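PDB 5LP0: epsin 1 from Danio rerio, which probably binds membranes rich in phosphatidylinositol 4,5-bisphosphate through its ENTH domain, bends them and promotes clathrin-coated invaginations in receptor-mediated endocytosis. Local coordinates for residues T16-W21 with G56-H61; K50-H55 with K64-M69; K95-I100 with V109-K114. All coordinates share one frame; numbering follows the deposited sequence.

Contact 1: T16-W21 with G56-H61; sequences TSNDPW and GKNWRH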
loop_
_atom_site.group_PDB
_atom_site.type_symbol
_atom_site.label_atom_id
_atom_site.label_comp_id
_atom_site.label_asym_id
_atom_site.label_seq_id
_atom_site.Cartn_x
_atom_site.Cartn_y
_atom_site.Cartn_z
ATOM N N THR A 16 4.922 -4.586 -4.885
ATOM C CA THR A 16 4.668 -3.315 -5.556
ATOM C C THR A 16 5.444 -3.115 -6.866
ATOM O O THR A 16 5.655 -1.982 -7.326
ATOM C CB THR A 16 4.956 -2.169 -4.585
ATOM O OG1 THR A 16 6.332 -2.210 -4.162
ATOM C CG2 THR A 16 4.029 -2.248 -3.355
ATOM N N SER A 17 5.852 -4.210 -7.485
ATOM C CA SER A 17 6.635 -4.147 -8.714
ATOM C C SER A 17 5.834 -3.612 -9.904
ATOM O O SER A 17 4.607 -3.459 -9.846
ATOM C CB SER A 17 7.127 -5.551 -9.079
ATOM O OG SER A 17 6.061 -6.276 -9.667
ATOM N N ASN A 18 6.525 -3.359 -11.000
ATOM C CA ASN A 18 5.841 -2.921 -12.209
ATOM C C ASN A 18 5.120 -4.044 -12.971
ATOM O O ASN A 18 4.481 -3.765 -13.981
ATOM C CB ASN A 18 6.822 -2.213 -13.150
ATOM C CG ASN A 18 7.104 -0.772 -12.745
ATOM O OD1 ASN A 18 6.229 -0.054 -12.252
ATOM N ND2 ASN A 18 8.340 -0.336 -12.967
ATOM N N ASP A 19 5.215 -5.285 -12.498
ATOM C CA ASP A 19 4.522 -6.410 -13.144
ATOM C C ASP A 19 3.012 -6.158 -13.175
ATOM O O ASP A 19 2.447 -5.715 -12.167
ATOM C CB ASP A 19 4.780 -7.723 -12.389
ATOM C CG ASP A 19 6.214 -8.172 -12.473
ATOM O OD1 ASP A 19 6.857 -7.842 -13.484
ATOM O OD2 ASP A 19 6.693 -8.858 -11.538
ATOM N N PRO A 20 2.357 -6.438 -14.318
ATOM C CA PRO A 20 0.904 -6.231 -14.446
ATOM C C PRO A 20 0.036 -7.321 -13.834
ATOM O O PRO A 20 -1.080 -7.561 -14.298
ATOM C CB PRO A 20 0.693 -6.192 -15.963
ATOM C CG PRO A 20 1.795 -7.022 -16.507
ATOM C CD PRO A 20 2.971 -6.849 -15.593
ATOM N N TRP A 21 0.558 -7.980 -12.816
ATOM C CA TRP A 21 -0.201 -8.925 -12.003
ATOM C C TRP A 21 0.116 -8.637 -10.540
ATOM O O TRP A 21 1.111 -7.964 -10.237
ATOM C CB TRP A 21 0.146 -10.369 -12.390
ATOM C CG TRP A 21 1.615 -10.717 -12.306
ATOM C CD1 TRP A 21 2.293 -11.139 -11.202
ATOM C CD2 TRP A 21 2.575 -10.682 -13.376
ATOM N NE1 TRP A 21 3.613 -11.365 -11.510
ATOM C CE2 TRP A 21 3.814 -11.087 -12.836
ATOM C CE3 TRP A 21 2.511 -10.347 -14.738
ATOM C CZ2 TRP A 21 4.973 -11.174 -13.608
ATOM C CZ3 TRP A 21 3.678 -10.433 -15.504
ATOM C CH2 TRP A 21 4.886 -10.836 -14.933
ATOM N N GLY A 56 5.799 8.579 -13.289
ATOM C CA GLY A 56 5.970 8.321 -14.714
ATOM C C GLY A 56 5.795 6.865 -15.083
ATOM O O GLY A 56 4.795 6.250 -14.738
ATOM N N LYS A 57 6.802 6.320 -15.759
ATOM C CA LYS A 57 6.793 4.928 -16.201
ATOM C C LYS A 57 6.748 3.951 -15.032
ATOM O O LYS A 57 6.468 2.760 -15.213
ATOM C CB LYS A 57 8.018 4.644 -17.087
ATOM C CG LYS A 57 9.343 4.643 -16.343
ATOM C CD LYS A 57 10.496 4.428 -17.291
ATOM C CE LYS A 57 11.829 4.616 -16.602
ATOM N NZ LYS A 57 12.959 4.457 -17.566
ATOM N N ASN A 58 7.022 4.453 -13.829
ATOM C CA ASN A 58 6.933 3.632 -12.614
ATOM C C ASN A 58 5.603 3.816 -11.890
ATOM O O ASN A 58 5.476 3.483 -10.718
ATOM C CB ASN A 58 8.079 3.962 -11.672
ATOM C CG ASN A 58 9.401 3.436 -12.166
ATOM O OD1 ASN A 58 9.528 2.268 -12.554
ATOM N ND2 ASN A 58 10.396 4.303 -12.183
ATOM N N TRP A 59 4.593 4.310 -12.595
ATOM C CA TRP A 59 3.269 4.535 -12.013
ATOM C C TRP A 59 2.673 3.308 -11.318
ATOM O O TRP A 59 1.948 3.447 -10.308
ATOM C CB TRP A 59 2.285 5.027 -13.066
ATOM C CG TRP A 59 1.914 3.976 -14.058
ATOM C CD1 TRP A 59 2.539 3.702 -15.250
ATOM C CD2 TRP A 59 0.820 3.059 -13.959
ATOM N NE1 TRP A 59 1.910 2.660 -15.875
ATOM C CE2 TRP A 59 0.844 2.255 -15.116
ATOM C CE3 TRP A 59 -0.185 2.843 -13.004
ATOM C CZ2 TRP A 59 -0.088 1.242 -15.340
ATOM C CZ3 TRP A 59 -1.108 1.834 -13.230
ATOM C CH2 TRP A 59 -1.060 1.055 -14.393
ATOM N N ARG A 60 2.966 2.101 -11.807
ATOM C CA ARG A 60 2.351 0.920 -11.212
ATOM C C ARG A 60 2.929 0.671 -9.801
ATOM O O ARG A 60 2.269 0.072 -8.969
ATOM C CB ARG A 60 2.514 -0.325 -12.077
ATOM C CG ARG A 60 1.365 -1.294 -11.851
ATOM C CD ARG A 60 1.576 -2.611 -12.567
ATOM N NE ARG A 60 1.801 -2.408 -13.994
ATOM C CZ ARG A 60 0.845 -2.396 -14.915
ATOM N NH1 ARG A 60 -0.426 -2.576 -14.574
ATOM N NH2 ARG A 60 1.166 -2.200 -16.190
ATOM N N HIS A 61 4.138 1.155 -9.525
ATOM C CA HIS A 61 4.676 1.129 -8.161
ATOM C C HIS A 61 3.702 1.848 -7.264
ATOM O O HIS A 61 3.419 1.391 -6.160
ATOM C CB HIS A 61 6.014 1.875 -8.062
ATOM C CG HIS A 61 7.183 1.131 -8.626
ATOM N ND1 HIS A 61 8.448 1.678 -8.667
ATOM C CD2 HIS A 61 7.281 -0.100 -9.182
ATOM C CE1 HIS A 61 9.282 0.807 -9.210
ATOM N NE2 HIS A 61 8.607 -0.285 -9.509
HETATM O O HOH W 1 4.615 1.152 -14.040
#
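The guanidinium of R60 lies between two residues. P20 CA sits over one face, 3.7 Å above the plane, and W59 CZ2 sits over the opposite face. The H61 ring has S17 C and N18 N at its edge, in its plane. The N18 amide plane is turned only 6° from that of the ring. This is probably the phosphoinositide-binding corner of the ENTH domain, where the loop after helix 8-15 meets the start of helix 59-75. N18 and H61 probably both bind the lipid headgroup, as in a close relative.

The N18 and N58 amides are nearly coplanar, 2° apart. N18 ND2 gives a straight hydrogen bond of 2.9 Å to N58 OD1, in the carbonyl plane. The other end of the N18 amide takes a bond from a water. That water also donates to K57 O and accepts from R60 N, so both ends of the amide are held and its rotation is fixed. R60 CG stands anti to the backbone N (chi1 -152°), which carries the chain along the 18-20 backbone. R60 NE makes a weak hydrogen bond of 3.0 Å to N18 O. H61 ND1 is held by D54. K64 NZ bonds to S17 O, D19 O and W21 O and gathers the loop round its amine. S17 OG accepts from D19 N in an ST turn. On the helix side, H61 CA makes a CA-H...O contact of 3.4 Å with T16 O.

Contact 2: K50-H55 with K64-M69; sequences KRLNDH and KAMTLM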
loop_
_atom_site.group_PDB
_atom_site.type_symbol
_atom_site.label_atom_id
_atom_site.label_comp_id
_atom_site.label_asym_id
_atom_site.label_seq_id
_atom_site.Cartn_x
_atom_site.Cartn_y
_atom_site.Cartn_z
ATOM N N LYS A 50 8.139 4.978 -0.169
ATOM C CA LYS A 50 9.017 5.178 -1.313
ATOM C C LYS A 50 8.301 4.831 -2.612
ATOM O O LYS A 50 8.347 5.597 -3.574
ATOM C CB LYS A 50 10.268 4.330 -1.181
ATOM C CG LYS A 50 11.272 4.874 -0.159
ATOM C CD LYS A 50 12.518 3.985 -0.054
ATOM C CE LYS A 50 13.490 4.474 1.046
ATOM N NZ LYS A 50 14.589 3.496 1.248
ATOM N N ARG A 51 7.608 3.697 -2.657
ATOM C CA ARG A 51 6.928 3.286 -3.875
ATOM C C ARG A 51 5.788 4.260 -4.194
ATOM O O ARG A 51 5.533 4.554 -5.356
ATOM C CB ARG A 51 6.417 1.844 -3.733
ATOM C CG ARG A 51 7.562 0.793 -3.765
ATOM C CD ARG A 51 7.959 0.539 -5.224
ATOM N NE ARG A 51 9.332 0.086 -5.515
ATOM C CZ ARG A 51 9.665 -1.140 -5.919
ATOM N NH1 ARG A 51 8.764 -2.105 -5.974
ATOM N NH2 ARG A 51 10.926 -1.428 -6.221
ATOM N N LEU A 52 5.153 4.815 -3.165
ATOM C CA LEU A 52 4.088 5.793 -3.334
ATOM C C LEU A 52 4.592 7.146 -3.856
ATOM O O LEU A 52 3.784 7.994 -4.246
ATOM C CB LEU A 52 3.355 6.012 -2.001
ATOM C CG LEU A 52 2.413 4.887 -1.558
ATOM C CD1 LEU A 52 1.937 5.149 -0.147
ATOM C CD2 LEU A 52 1.204 4.709 -2.486
ATOM N N ASN A 53 5.910 7.318 -3.875
ATOM C CA ASN A 53 6.557 8.564 -4.290
ATOM C C ASN A 53 7.326 8.409 -5.613
ATOM O O ASN A 53 8.114 9.280 -5.980
ATOM C CB ASN A 53 7.530 8.985 -3.171
ATOM C CG ASN A 53 8.000 10.422 -3.288
ATOM O OD1 ASN A 53 7.254 11.312 -3.713
ATOM N ND2 ASN A 53 9.245 10.659 -2.894
ATOM N N ASP A 54 7.084 7.318 -6.328
ATOM C CA ASP A 54 7.580 7.136 -7.701
ATOM C C ASP A 54 6.656 7.825 -8.713
ATOM O O ASP A 54 5.571 8.310 -8.356
ATOM C CB ASP A 54 7.744 5.643 -7.997
ATOM C CG ASP A 54 9.001 5.055 -7.365
ATOM O OD1 ASP A 54 9.086 3.810 -7.284
ATOM O OD2 ASP A 54 9.899 5.829 -6.973
ATOM N N HIS A 55 7.088 7.883 -9.976
ATOM C CA HIS A 55 6.387 8.649 -10.983
ATOM C C HIS A 55 6.549 8.012 -12.345
ATOM O O HIS A 55 7.344 7.096 -12.556
ATOM C CB HIS A 55 6.970 10.063 -11.038
ATOM C CG HIS A 55 6.896 10.798 -9.738
ATOM N ND1 HIS A 55 5.771 11.483 -9.333
ATOM C CD2 HIS A 55 7.805 10.944 -8.744
ATOM C CE1 HIS A 55 5.988 12.019 -8.144
ATOM N NE2 HIS A 55 7.214 11.712 -7.769
ATOM N N LYS A 64 0.105 -0.070 -7.102
ATOM C CA LYS A 64 0.201 -1.297 -6.303
ATOM C C LYS A 64 0.565 -1.025 -4.830
ATOM O O LYS A 64 0.097 -1.731 -3.928
ATOM C CB LYS A 64 1.164 -2.289 -6.961
ATOM C CG LYS A 64 0.589 -2.866 -8.262
ATOM C CD LYS A 64 1.585 -3.649 -9.124
ATOM C CE LYS A 64 1.889 -5.005 -8.508
ATOM N NZ LYS A 64 2.877 -5.739 -9.354
ATOM N N ALA A 65 1.361 0.004 -4.581
ATOM C CA ALA A 65 1.649 0.405 -3.202
ATOM C C ALA A 65 0.380 0.869 -2.517
ATOM O O ALA A 65 0.221 0.632 -1.310
ATOM C CB ALA A 65 2.728 1.485 -3.148
ATOM N N MET A 66 -0.571 1.445 -3.258
ATOM C CA MET A 66 -1.813 1.888 -2.607
ATOM C C MET A 66 -2.677 0.657 -2.323
ATOM O O MET A 66 -3.319 0.580 -1.270
ATOM C CB MET A 66 -2.607 2.888 -3.448
ATOM C CG MET A 66 -2.064 4.300 -3.383
ATOM S SD MET A 66 -3.175 5.512 -4.120
ATOM C CE MET A 66 -2.875 5.082 -5.831
ATOM N N THR A 67 -2.678 -0.325 -3.222
ATOM C CA THR A 67 -3.391 -1.574 -2.965
ATOM C C THR A 67 -2.813 -2.254 -1.730
ATOM O O THR A 67 -3.548 -2.683 -0.846
ATOM C CB THR A 67 -3.305 -2.478 -4.155
ATOM O OG1 THR A 67 -3.941 -1.811 -5.252
ATOM C CG2 THR A 67 -4.011 -3.807 -3.879
ATOM N N LEU A 68 -1.488 -2.298 -1.636
ATOM C CA LEU A 68 -0.850 -2.889 -0.471
ATOM C C LEU A 68 -1.158 -2.071 0.787
ATOM O O LEU A 68 -1.524 -2.637 1.826
ATOM C CB LEU A 68 0.648 -3.017 -0.699
ATOM C CG LEU A 68 1.423 -3.501 0.524
ATOM C CD1 LEU A 68 0.983 -4.912 0.915
ATOM C CD2 LEU A 68 2.909 -3.475 0.247
ATOM N N MET A 69 -1.030 -0.757 0.727
ATOM C CA MET A 69 -1.284 0.058 1.897
ATOM C C MET A 69 -2.721 -0.136 2.365
ATOM O O MET A 69 -2.954 -0.283 3.571
ATOM C CB MET A 69 -0.997 1.535 1.641
ATOM C CG MET A 69 -0.956 2.339 2.945
ATOM S SD MET A 69 0.468 1.901 4.015
ATOM C CE MET A 69 1.606 3.211 3.591
#
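R51 and L52, at the foot of helix 38-51, meet A65 of helix 59-75. R51 comes first. Its CB touches A65 CB at 3.8 Å, but the rest of the chain leaves 64-69 and passes H61. The chain bends at chi2 (-81°), and this turns the guanidinium toward the loop after helix 8-15. There R51 NH1 is hydrogen-bonded to T16 OG1 and makes a weak bond to R13 O. Only the aliphatic root of R51 therefore belongs to the packing with A65.

L52 carries most of the contact. Its CG lies beside the backbone N and anti to the carbonyl carbon, which brings both methyls to the helix. CD2 rests on A65 CB at 3.6 Å and presses on M66 CG at 3.4 Å, tighter than usual for two carbons. CD1 reaches M69 CE at 4.2 Å. The small A65 lets the two backbones come close, with L52 CA and A65 CA 5.9 Å apart. L94 also touches both L52 and M66.

A type I beta turn from R51 to D54, with a weak bond of 3.3 Å from D54 N to R51 O, then takes the chain off.

This is a buried join of consecutive helices in the all-helical ENTH fold. It packs the root of R51 on A65 and leaves its charged end at the probable phosphoinositide site.

Contact 3: K95-I100 with V109-K114; sequences KDFQYI and VNVREK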
loop_
_atom_site.group_PDB
_atom_site.type_symbol
_atom_site.label_atom_id
_atom_site.label_comp_id
_atom_site.label_asym_id
_atom_site.label_seq_id
_atom_site.Cartn_x
_atom_site.Cartn_y
_atom_site.Cartn_z
ATOM N N LYS A 95 -3.965 12.146 -5.677
ATOM C CA LYS A 95 -5.185 12.536 -6.387
ATOM C C LYS A 95 -4.832 13.464 -7.547
ATOM O O LYS A 95 -5.658 13.683 -8.411
ATOM C CB LYS A 95 -6.178 13.202 -5.430
ATOM C CG LYS A 95 -6.679 12.240 -4.334
ATOM C CD LYS A 95 -7.528 12.900 -3.257
ATOM C CE LYS A 95 -8.785 13.481 -3.843
ATOM N NZ LYS A 95 -9.625 14.080 -2.775
ATOM N N ASP A 96 -3.602 13.990 -7.546
ATOM C CA ASP A 96 -3.089 14.851 -8.618
ATOM C C ASP A 96 -2.109 14.161 -9.551
ATOM O O ASP A 96 -1.553 14.805 -10.443
ATOM C CB ASP A 96 -2.378 16.082 -8.033
ATOM C CG ASP A 96 -3.229 16.834 -7.041
ATOM O OD1 ASP A 96 -4.409 17.080 -7.341
ATOM O OD2 ASP A 96 -2.710 17.182 -5.953
ATOM N N PHE A 97 -1.883 12.869 -9.351
ATOM C CA PHE A 97 -0.876 12.136 -10.109
ATOM C C PHE A 97 -1.216 12.100 -11.591
ATOM O O PHE A 97 -2.346 11.811 -11.949
ATOM C CB PHE A 97 -0.763 10.716 -9.553
ATOM C CG PHE A 97 0.314 9.884 -10.182
ATOM C CD1 PHE A 97 1.544 9.755 -9.569
ATOM C CD2 PHE A 97 0.095 9.203 -11.371
ATOM C CE1 PHE A 97 2.524 8.974 -10.115
ATOM C CE2 PHE A 97 1.100 8.420 -11.919
ATOM C CZ PHE A 97 2.319 8.328 -11.286
ATOM N N GLN A 98 -0.227 12.387 -12.434
ATOM C CA GLN A 98 -0.397 12.379 -13.893
ATOM C C GLN A 98 0.529 11.379 -14.547
ATOM O O GLN A 98 1.722 11.341 -14.246
ATOM C CB GLN A 98 -0.049 13.752 -14.500
ATOM C CG GLN A 98 -0.756 14.948 -13.903
ATOM C CD GLN A 98 -2.258 14.913 -14.099
ATOM O OE1 GLN A 98 -2.749 14.756 -15.212
ATOM N NE2 GLN A 98 -3.000 15.059 -13.005
ATOM N N TYR A 99 -0.004 10.594 -15.471
ATOM C CA TYR A 99 0.843 9.866 -16.420
ATOM C C TYR A 99 0.090 9.408 -17.652
ATOM O O TYR A 99 -0.871 8.653 -17.550
ATOM C CB TYR A 99 1.532 8.663 -15.764
ATOM C CG TYR A 99 2.508 7.986 -16.707
ATOM C CD1 TYR A 99 3.609 8.678 -17.198
ATOM C CD2 TYR A 99 2.329 6.670 -17.110
ATOM C CE1 TYR A 99 4.518 8.078 -18.051
ATOM C CE2 TYR A 99 3.233 6.060 -17.999
ATOM C CZ TYR A 99 4.325 6.769 -18.439
ATOM O OH TYR A 99 5.211 6.167 -19.298
ATOM N N ILE A 100 0.579 9.868 -18.803
ATOM C CA ILE A 100 0.122 9.413 -20.113
ATOM C C ILE A 100 1.216 8.492 -20.640
ATOM O O ILE A 100 2.377 8.899 -20.713
ATOM C CB ILE A 100 -0.051 10.606 -21.087
ATOM C CG1 ILE A 100 -1.026 11.628 -20.496
ATOM C CG2 ILE A 100 -0.513 10.138 -22.492
ATOM C CD1 ILE A 100 -2.363 11.035 -20.130
ATOM N N VAL A 109 -5.211 8.116 -14.357
ATOM C CA VAL A 109 -6.585 8.092 -13.858
ATOM C C VAL A 109 -6.824 6.991 -12.809
ATOM O O VAL A 109 -7.573 7.210 -11.851
ATOM C CB VAL A 109 -7.616 7.975 -15.010
ATOM C CG1 VAL A 109 -7.829 6.536 -15.422
ATOM C CG2 VAL A 109 -8.929 8.611 -14.601
ATOM N N ASN A 110 -6.225 5.815 -12.985
ATOM C CA ASN A 110 -6.360 4.750 -12.002
ATOM C C ASN A 110 -5.727 5.136 -10.673
ATOM O O ASN A 110 -6.263 4.837 -9.609
ATOM C CB ASN A 110 -5.648 3.472 -12.471
ATOM C CG ASN A 110 -5.992 3.077 -13.887
ATOM O OD1 ASN A 110 -7.116 2.657 -14.161
ATOM N ND2 ASN A 110 -5.012 3.167 -14.791
ATOM N N VAL A 111 -4.579 5.810 -10.743
ATOM C CA VAL A 111 -3.903 6.260 -9.535
ATOM C C VAL A 111 -4.751 7.290 -8.804
ATOM O O VAL A 111 -4.934 7.203 -7.591
ATOM C CB VAL A 111 -2.504 6.844 -9.838
ATOM C CG1 VAL A 111 -1.866 7.426 -8.586
ATOM C CG2 VAL A 111 -1.632 5.748 -10.411
ATOM N N ARG A 112 -5.325 8.242 -9.535
ATOM C CA ARG A 112 -6.061 9.333 -8.910
ATOM C C ARG A 112 -7.307 8.814 -8.229
ATOM O O ARG A 112 -7.637 9.244 -7.116
ATOM C CB ARG A 112 -6.443 10.408 -9.942
ATOM C CG ARG A 112 -5.224 11.129 -10.544
ATOM C CD ARG A 112 -5.612 12.308 -11.430
ATOM N NE ARG A 112 -6.255 11.975 -12.707
ATOM C CZ ARG A 112 -5.623 11.687 -13.843
ATOM N NH1 ARG A 112 -4.299 11.625 -13.899
ATOM N NH2 ARG A 112 -6.331 11.459 -14.951
ATOM N N GLU A 113 -7.989 7.872 -8.868
ATOM C CA GLU A 113 -9.213 7.333 -8.285
ATOM C C GLU A 113 -8.936 6.469 -7.052
ATOM O O GLU A 113 -9.640 6.590 -6.053
ATOM C CB GLU A 113 -9.996 6.537 -9.337
ATOM C CG GLU A 113 -11.217 5.814 -8.795
ATOM C CD GLU A 113 -12.343 6.741 -8.393
ATOM O OE1 GLU A 113 -12.263 7.955 -8.667
ATOM O OE2 GLU A 113 -13.319 6.230 -7.796
ATOM N N LYS A 114 -7.904 5.617 -7.123
ATOM C CA LYS A 114 -7.520 4.795 -5.984
ATOM C C LYS A 114 -7.113 5.684 -4.802
ATOM O O LYS A 114 -7.494 5.411 -3.670
ATOM C CB LYS A 114 -6.421 3.807 -6.391
ATOM C CG LYS A 114 -6.001 2.848 -5.284
ATOM C CD LYS A 114 -5.070 1.736 -5.784
ATOM C CE LYS A 114 -5.849 0.624 -6.458
ATOM N NZ LYS A 114 -6.674 -0.178 -5.515
HETATM O O HOH W 2 -2.584 11.362 -16.182
#
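R112 NH1 donates to F97 O at 2.8 Å. The bond is nearly straight, with 160° at the hydrogen. It lies in the carbonyl plane of F97 and in the guanidinium plane of R112. The same nitrogen gives a second bond of 2.9 Å to a water, which accepts from Y99 N as well. Together they tie the extended 97-99 backbone to helix 108-122 at two points. The aliphatic part of R112 lies along the loop backbone, and its CD is 3.3 Å from K95 O. The chain bends at chi3 (-70°), which swings the guanidinium round to meet F97 O.

On the buried side, F97 packs against V111. V111 CG1 touches F97 CB at 3.6 Å and approaches the ring obliquely, and V111 CB lies 3.8 Å from F97 CD2.

In the next shell the Q98 amide plane is turned only 6° from that of the guanidinium, without a hydrogen bond between them. Instead Q98 NE2 donates to D96 O at 3.0 Å, coming from above the carbonyl plane. What helps fix the guanidinium is the salt bridge of R112 NH2 to D106, which also accepts from V109 N. That V109 N sits over one face of the guanidinium. With an alanine here in place of R112, F97 O would probably lose this donor and D106 OD2 its salt bridge, and the 97-99 backbone would be held less firmly to the helix. Further out, F97 also touches W59, V111 touches M66, and Y99 has a backbone bond to G108.

The whole is a loop folded back on the helix it leads into, closed by arginine-to-carbonyl bonding outside and an apolar pair inside, within the helical solenoid of the ENTH domain.

Overall arrangement
Contacts 1 and 2 share helix 59-75 and have centres 9 Å apart. Their segments alternate along the chain, so the two contacts cross in sequence. H61 ND1 of contact 1 meets D54 OD1 of contact 2 at 2.6 Å, probably as a hydrogen bond. Between them they hold N18, H61 and R51, three residues of the probable phosphoinositide site; R13 is the fourth. Contact 3 follows later in the chain. Its centre is 13 Å from that of contact 1 and 12 Å from that of contact 2. It packs on both: W59 CB lies 3.8 Å from F97 CZ, and M66 CE lies 3.4 Å from V111 O. The F97 side chain is about 8 Å from that of H61.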